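Local atomic coordinates of peroxide stress regulator PerR, FUR family (Streptococcus pyogenes, PDB entry 4LMY), a protein that probably represses transcription of peroxide-defence genes by binding DNA as a dimeric, zinc-containing regulator of the Fur family, responding to peroxide stress. Residues Ala9-Ala12 with Tyr13-Val16; Ser46-Lys49 with Ile50-Leu54. All blocks are in the same frame, centred on the assembly; numbering follows the deposited sequence.

Contact 1 of 2, residues Ala9-Ala12 with Tyr13-Val16; sequences ALDA and YENV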
ATOM      1  N   ALA B   9      15.038  -6.180  -1.776  1.00 24.68           N
ATOM      2  CA  ALA B   9      14.094  -5.081  -1.632  1.00 22.56           C
ATOM      3  C   ALA B   9      14.706  -3.801  -2.179  1.00 24.46           C
ATOM      4  O   ALA B   9      15.883  -3.523  -1.956  1.00 26.17           O
ATOM      5  CB  ALA B   9      13.707  -4.904  -0.178  1.00 25.91           C
ATOM      6  N   LEU B  10      13.897  -3.032  -2.901  1.00 24.59           N
ATOM      7  CA  LEU B  10      14.323  -1.762  -3.474  1.00 25.47           C
ATOM      8  C   LEU B  10      13.152  -0.790  -3.430  1.00 21.38           C
ATOM      9  O   LEU B  10      12.054  -1.128  -3.866  1.00 22.35           O
ATOM     10  CB  LEU B  10      14.751  -1.954  -4.932  1.00 27.43           C
ATOM     11  CG  LEU B  10      15.881  -2.931  -5.264  1.00 26.80           C
ATOM     12  CD1 LEU B  10      15.940  -3.182  -6.768  1.00 27.27           C
ATOM     13  CD2 LEU B  10      17.216  -2.415  -4.750  1.00 28.13           C
ATOM     14  N   ASP B  11      13.366   0.416  -2.913  1.00 19.80           N
ATOM     15  CA  ASP B  11      12.310   1.423  -2.994  1.00 19.19           C
ATOM     16  C   ASP B  11      12.200   1.943  -4.425  1.00 22.91           C
ATOM     17  O   ASP B  11      12.922   1.476  -5.307  1.00 24.76           O
ATOM     18  CB  ASP B  11      12.494   2.560  -1.975  1.00 21.43           C
ATOM     19  CG  ASP B  11      13.789   3.336  -2.162  1.00 24.80           C
ATOM     20  OD1 ASP B  11      14.150   4.087  -1.229  1.00 30.56           O
ATOM     21  OD2 ASP B  11      14.449   3.208  -3.214  1.00 25.91           O
ATOM     22  N   ALA B  12      11.304   2.899  -4.655  1.00 20.71           N
ATOM     23  CA  ALA B  12      11.089   3.422  -6.003  1.00 21.59           C
ATOM     24  C   ALA B  12      12.374   3.975  -6.617  1.00 24.66           C
ATOM     25  O   ALA B  12      12.696   3.672  -7.763  1.00 21.84           O
ATOM     26  CB  ALA B  12       9.997   4.483  -6.001  1.00 21.56           C
ATOM     27  N   TYR B  13      13.105   4.770  -5.839  1.00 22.57           N
ATOM     28  CA  TYR B  13      14.345   5.392  -6.300  1.00 21.72           C
ATOM     29  C   TYR B  13      15.408   4.361  -6.653  1.00 24.32           C
ATOM     30  O   TYR B  13      15.941   4.362  -7.767  1.00 23.57           O
ATOM     31  CB  TYR B  13      14.868   6.372  -5.243  1.00 26.25           C
ATOM     32  CG  TYR B  13      16.216   6.985  -5.559  1.00 22.29           C
ATOM     33  CD1 TYR B  13      17.382   6.451  -5.028  1.00 24.59           C
ATOM     34  CD2 TYR B  13      16.321   8.104  -6.375  1.00 22.91           C
ATOM     35  CE1 TYR B  13      18.617   7.005  -5.307  1.00 25.46           C
ATOM     36  CE2 TYR B  13      17.554   8.668  -6.658  1.00 22.80           C
ATOM     37  CZ  TYR B  13      18.697   8.115  -6.121  1.00 26.57           C
ATOM     38  OH  TYR B  13      19.926   8.669  -6.400  1.00 27.62           O
ATOM     39  N   GLU B  14      15.707   3.477  -5.707  1.00 20.73           N
ATOM     40  CA  GLU B  14      16.715   2.446  -5.924  1.00 22.90           C
ATOM     41  C   GLU B  14      16.315   1.481  -7.037  1.00 20.77           C
ATOM     42  O   GLU B  14      17.175   0.910  -7.710  1.00 24.60           O
ATOM     43  CB  GLU B  14      17.011   1.683  -4.628  1.00 21.53           C
ATOM     44  CG  GLU B  14      17.659   2.527  -3.537  1.00 22.14           C
ATOM     45  CD  GLU B  14      19.036   3.052  -3.921  1.00 34.26           C
ATOM     46  OE1 GLU B  14      19.659   2.502  -4.853  1.00 36.72           O
ATOM     47  OE2 GLU B  14      19.499   4.017  -3.278  1.00 36.27           O
ATOM     48  N   ASN B  15      15.012   1.293  -7.229  1.00 21.50           N
ATOM     49  CA  ASN B  15      14.543   0.441  -8.315  1.00 20.36           C
ATOM     50  C   ASN B  15      14.873   1.026  -9.679  1.00 22.54           C
ATOM     51  O   ASN B  15      15.345   0.315 -10.565  1.00 23.88           O
ATOM     52  CB  ASN B  15      13.042   0.175  -8.215  1.00 21.51           C
ATOM     53  CG  ASN B  15      12.519  -0.615  -9.396  1.00 24.36           C
ATOM     54  OD1 ASN B  15      11.885  -0.064 -10.296  1.00 28.05           O
ATOM     55  ND2 ASN B  15      12.799  -1.910  -9.408  1.00 19.70           N
ATOM     56  N   VAL B  16      14.619   2.321  -9.844  1.00 22.41           N
ATOM     57  CA  VAL B  16      14.920   2.995 -11.105  1.00 22.19           C
ATOM     58  C   VAL B  16      16.396   2.839 -11.450  1.00 23.84           C
ATOM     59  O   VAL B  16      16.747   2.467 -12.571  1.00 25.60           O
ATOM     60  CB  VAL B  16      14.561   4.489 -11.056  1.00 23.79           C
ATOM     61  CG1 VAL B  16      15.009   5.181 -12.335  1.00 25.65           C
ATOM     62  CG2 VAL B  16      13.072   4.662 -10.856  1.00 22.21           C
TER
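Tyr13 lies in the first turn of helix 12-22 with its CB 3.8 Å from Asp11 OD2, the carboxylate oxygen of the N-cap residue. The ring itself turns away from Ala9-Ala12 toward helix 29-40, where Lys32, Ser36 and Ile39 receive it. Glu14 follows and carries the cap: its N donates to Asp11 OD2 at 2.8 Å, almost straight at 167°, meeting the oxygen nearly along its C-O axis. Asp11 bends its carboxylate forward onto the first turn because CG sits between its own N and carbonyl carbon (chi1 61°), a torsion that swings the short group toward the N-H of Glu14. Asp11 OD2 also lies 3.3 Å from Glu14 CG. Leu10 CD2 rests 4.1 Å from Glu14 CB, the two side chains crossing at about a right angle. Asn15 gives its N to Asp11 O at 2.8 Å, and Leu10 CB packs 4.0 Å from Asn15 N, a greasy cover beside this polar turn. The Asn15 side chain is a zinc ligand, in a site completed by His4, His6, His19, His97 and His99. Val16 closes the turn, its N bonded to Ala12 O at 3.1 Å; Ala12 and Val16 both touch Phe94. Asp11 thus accepts on both side chain and backbone, and its negative charge would be expected to interact favourably with the positive end of the helix dipole, consistent with a steady turn from which Asn15 reaches the metal.

Contact 2 of 2, residues Ser46-Lys49 with Ile50-Leu54; sequences SADK and IYRDL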
ATOM      1  N   SER B  46       5.264  19.968 -15.697  1.00 30.85           N
ATOM      2  CA  SER B  46       5.701  20.070 -17.079  1.00 30.44           C
ATOM      3  C   SER B  46       7.222  20.007 -17.106  1.00 31.59           C
ATOM      4  O   SER B  46       7.868  20.054 -16.059  1.00 29.26           O
ATOM      5  CB  SER B  46       5.239  21.395 -17.675  1.00 31.92           C
ATOM      6  OG  SER B  46       5.852  22.478 -17.000  1.00 29.82           O
ATOM      7  N   ALA B  47       7.792  19.906 -18.301  1.00 28.24           N
ATOM      8  CA  ALA B  47       9.241  19.914 -18.448  1.00 25.31           C
ATOM      9  C   ALA B  47       9.819  21.234 -17.952  1.00 25.80           C
ATOM     10  O   ALA B  47      10.893  21.263 -17.351  1.00 28.03           O
ATOM     11  CB  ALA B  47       9.629  19.676 -19.898  1.00 25.52           C
ATOM     12  N   ASP B  48       9.097  22.324 -18.202  1.00 29.25           N
ATOM     13  CA  ASP B  48       9.539  23.648 -17.776  1.00 28.85           C
ATOM     14  C   ASP B  48       9.570  23.766 -16.257  1.00 30.21           C
ATOM     15  O   ASP B  48      10.498  24.345 -15.695  1.00 30.41           O
ATOM     16  CB  ASP B  48       8.643  24.742 -18.359  1.00 34.38           C
ATOM     17  CG  ASP B  48       9.171  26.137 -18.077  1.00 36.06           C
ATOM     18  OD1 ASP B  48      10.254  26.479 -18.598  1.00 46.53           O
ATOM     19  OD2 ASP B  48       8.504  26.894 -17.341  1.00 41.15           O
ATOM     20  N   LYS B  49       8.550  23.216 -15.603  1.00 30.42           N
ATOM     21  CA  LYS B  49       8.462  23.248 -14.145  1.00 34.23           C
ATOM     22  C   LYS B  49       9.636  22.516 -13.508  1.00 29.39           C
ATOM     23  O   LYS B  49      10.272  23.032 -12.588  1.00 34.28           O
ATOM     24  CB  LYS B  49       7.149  22.630 -13.662  1.00 36.19           C
ATOM     25  CG  LYS B  49       7.061  22.496 -12.147  1.00 32.81           C
ATOM     26  CD  LYS B  49       6.045  23.456 -11.555  1.00 42.42           C
ATOM     27  CE  LYS B  49       6.095  23.446 -10.034  1.00 45.09           C
ATOM     28  NZ  LYS B  49       7.097  24.407  -9.491  1.00 43.31           N
ATOM     29  N   ILE B  50       9.914  21.312 -14.002  1.00 27.22           N
ATOM     30  CA  ILE B  50      11.061  20.538 -13.544  1.00 27.79           C
ATOM     31  C   ILE B  50      12.335  21.354 -13.716  1.00 27.36           C
ATOM     32  O   ILE B  50      13.139  21.481 -12.791  1.00 27.23           O
ATOM     33  CB  ILE B  50      11.209  19.228 -14.341  1.00 24.70           C
ATOM     34  CG1 ILE B  50       9.948  18.369 -14.220  1.00 27.04           C
ATOM     35  CG2 ILE B  50      12.438  18.461 -13.879  1.00 24.54           C
ATOM     36  CD1 ILE B  50       9.936  17.168 -15.144  1.00 29.71           C
ATOM     37  N   TYR B  51      12.499  21.916 -14.909  1.00 27.43           N
ATOM     38  CA  TYR B  51      13.653  22.740 -15.235  1.00 25.98           C
ATOM     39  C   TYR B  51      13.804  23.919 -14.275  1.00 29.51           C
ATOM     40  O   TYR B  51      14.887  24.161 -13.750  1.00 29.14           O
ATOM     41  CB  TYR B  51      13.546  23.231 -16.683  1.00 27.98           C
ATOM     42  CG  TYR B  51      14.533  24.313 -17.053  1.00 28.35           C
ATOM     43  CD1 TYR B  51      15.901  24.096 -16.962  1.00 30.52           C
ATOM     44  CD2 TYR B  51      14.094  25.549 -17.509  1.00 36.94           C
ATOM     45  CE1 TYR B  51      16.805  25.084 -17.300  1.00 32.12           C
ATOM     46  CE2 TYR B  51      14.990  26.543 -17.852  1.00 38.44           C
ATOM     47  CZ  TYR B  51      16.345  26.305 -17.746  1.00 38.10           C
ATOM     48  OH  TYR B  51      17.243  27.290 -18.086  1.00 46.60           O
ATOM     49  N   ARG B  52      12.712  24.641 -14.041  1.00 31.25           N
ATOM     50  CA  ARG B  52      12.745  25.812 -13.167  1.00 36.51           C
ATOM     51  C   ARG B  52      13.038  25.463 -11.707  1.00 37.57           C
ATOM     52  O   ARG B  52      13.736  26.206 -11.015  1.00 41.49           O
ATOM     53  CB  ARG B  52      11.440  26.609 -13.270  1.00 35.99           C
ATOM     54  CG  ARG B  52      11.328  27.454 -14.532  1.00 43.18           C
ATOM     55  CD  ARG B  52      10.094  28.349 -14.510  1.00 49.56           C
ATOM     56  NE  ARG B  52       8.865  27.619 -14.819  1.00 54.49           N
ATOM     57  CZ  ARG B  52       8.001  27.184 -13.908  1.00 53.95           C
ATOM     58  NH1 ARG B  52       8.223  27.405 -12.619  1.00 53.99           N
ATOM     59  NH2 ARG B  52       6.911  26.531 -14.287  1.00 57.52           N
ATOM     60  N   ASP B  53      12.510  24.335 -11.244  1.00 36.57           N
ATOM     61  CA  ASP B  53      12.675  23.934  -9.849  1.00 31.02           C
ATOM     62  C   ASP B  53      14.077  23.422  -9.530  1.00 37.48           C
ATOM     63  O   ASP B  53      14.573  23.609  -8.419  1.00 35.40           O
ATOM     64  CB  ASP B  53      11.634  22.882  -9.457  1.00 36.68           C
ATOM     65  CG  ASP B  53      10.259  23.475  -9.239  1.00 37.21           C
ATOM     66  OD1 ASP B  53      10.152  24.718  -9.164  1.00 43.50           O
ATOM     67  OD2 ASP B  53       9.286  22.701  -9.133  1.00 35.48           O
ATOM     68  N   LEU B  54      14.712  22.774 -10.501  1.00 28.71           N
ATOM     69  CA  LEU B  54      16.036  22.197 -10.283  1.00 27.19           C
ATOM     70  C   LEU B  54      17.167  23.142 -10.686  1.00 30.11           C
ATOM     71  O   LEU B  54      18.318  22.940 -10.300  1.00 31.55           O
ATOM     72  CB  LEU B  54      16.168  20.863 -11.022  1.00 26.61           C
ATOM     73  CG  LEU B  54      15.340  19.712 -10.449  1.00 30.81           C
ATOM     74  CD1 LEU B  54      15.414  18.493 -11.353  1.00 32.59           C
ATOM     75  CD2 LEU B  54      15.829  19.369  -9.053  1.00 33.37           C
TER
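Lys49 and Asp53 form an i to i+4 salt bridge on helix 47-54, a short helix of the winged-helix DNA-binding domain expected for a Fur-family regulator. From Lys49 CB, which lies 4.0 Å from Arg52 NH2, the chain leaves with CG anti to the backbone N (chi1 174°). CG and CD then run past Asp53 OD2, and Lys49 CE closes to 3.4 Å from Asp53 OD2. A final bend at chi4 (87°) brings Lys49 NZ to Asp53 OD2 at 2.8 Å, on its syn side, with a weak second bond to Asp53 OD1. Lysine suits the place: its long aliphatic stem follows the helix surface before its ammonium group meets the carboxylate. Asp53 OD2 also bonds to Tyr37 OH, which joins this pair to helix 29-40, while Ile50 turns its hydrocarbon to Met38, Val66 and Leu70. At the start, Ser46 caps the helix, its OG accepting from Lys49 N. One residue before Lys49, Asp48 makes a second i to i+4 salt bridge, to Arg52, whose guanidinium lays one face over Lys49 CA. There Asp48 OD2 lies near the guanidinium plane of Arg52, whereas Arg52 NE, 2.6 Å away, stands 47° out of the carboxylate plane.

Overall arrangement
Following the chain from the N terminus, contact 1 comes first, where the loop beside strand 98-104 turns into helix 12-22; contact 2 follows after helix 29-40 and spans the whole of helix 47-54 and its N-cap. Both are local, so neither closes a long loop, and they stand in series without nesting or crossing. Their centres are 23 Å apart, with about 11 Å between nearest atoms. Helix 29-40 is a neighbour of both: Tyr13 and Val16 lie against it from contact 1, Lys49, Ile50, Asp53 and Leu54 from contact 2. Contact 1 also joins the zinc site and strands 91-94 and 98-104, whereas contact 2 faces helix 63-75.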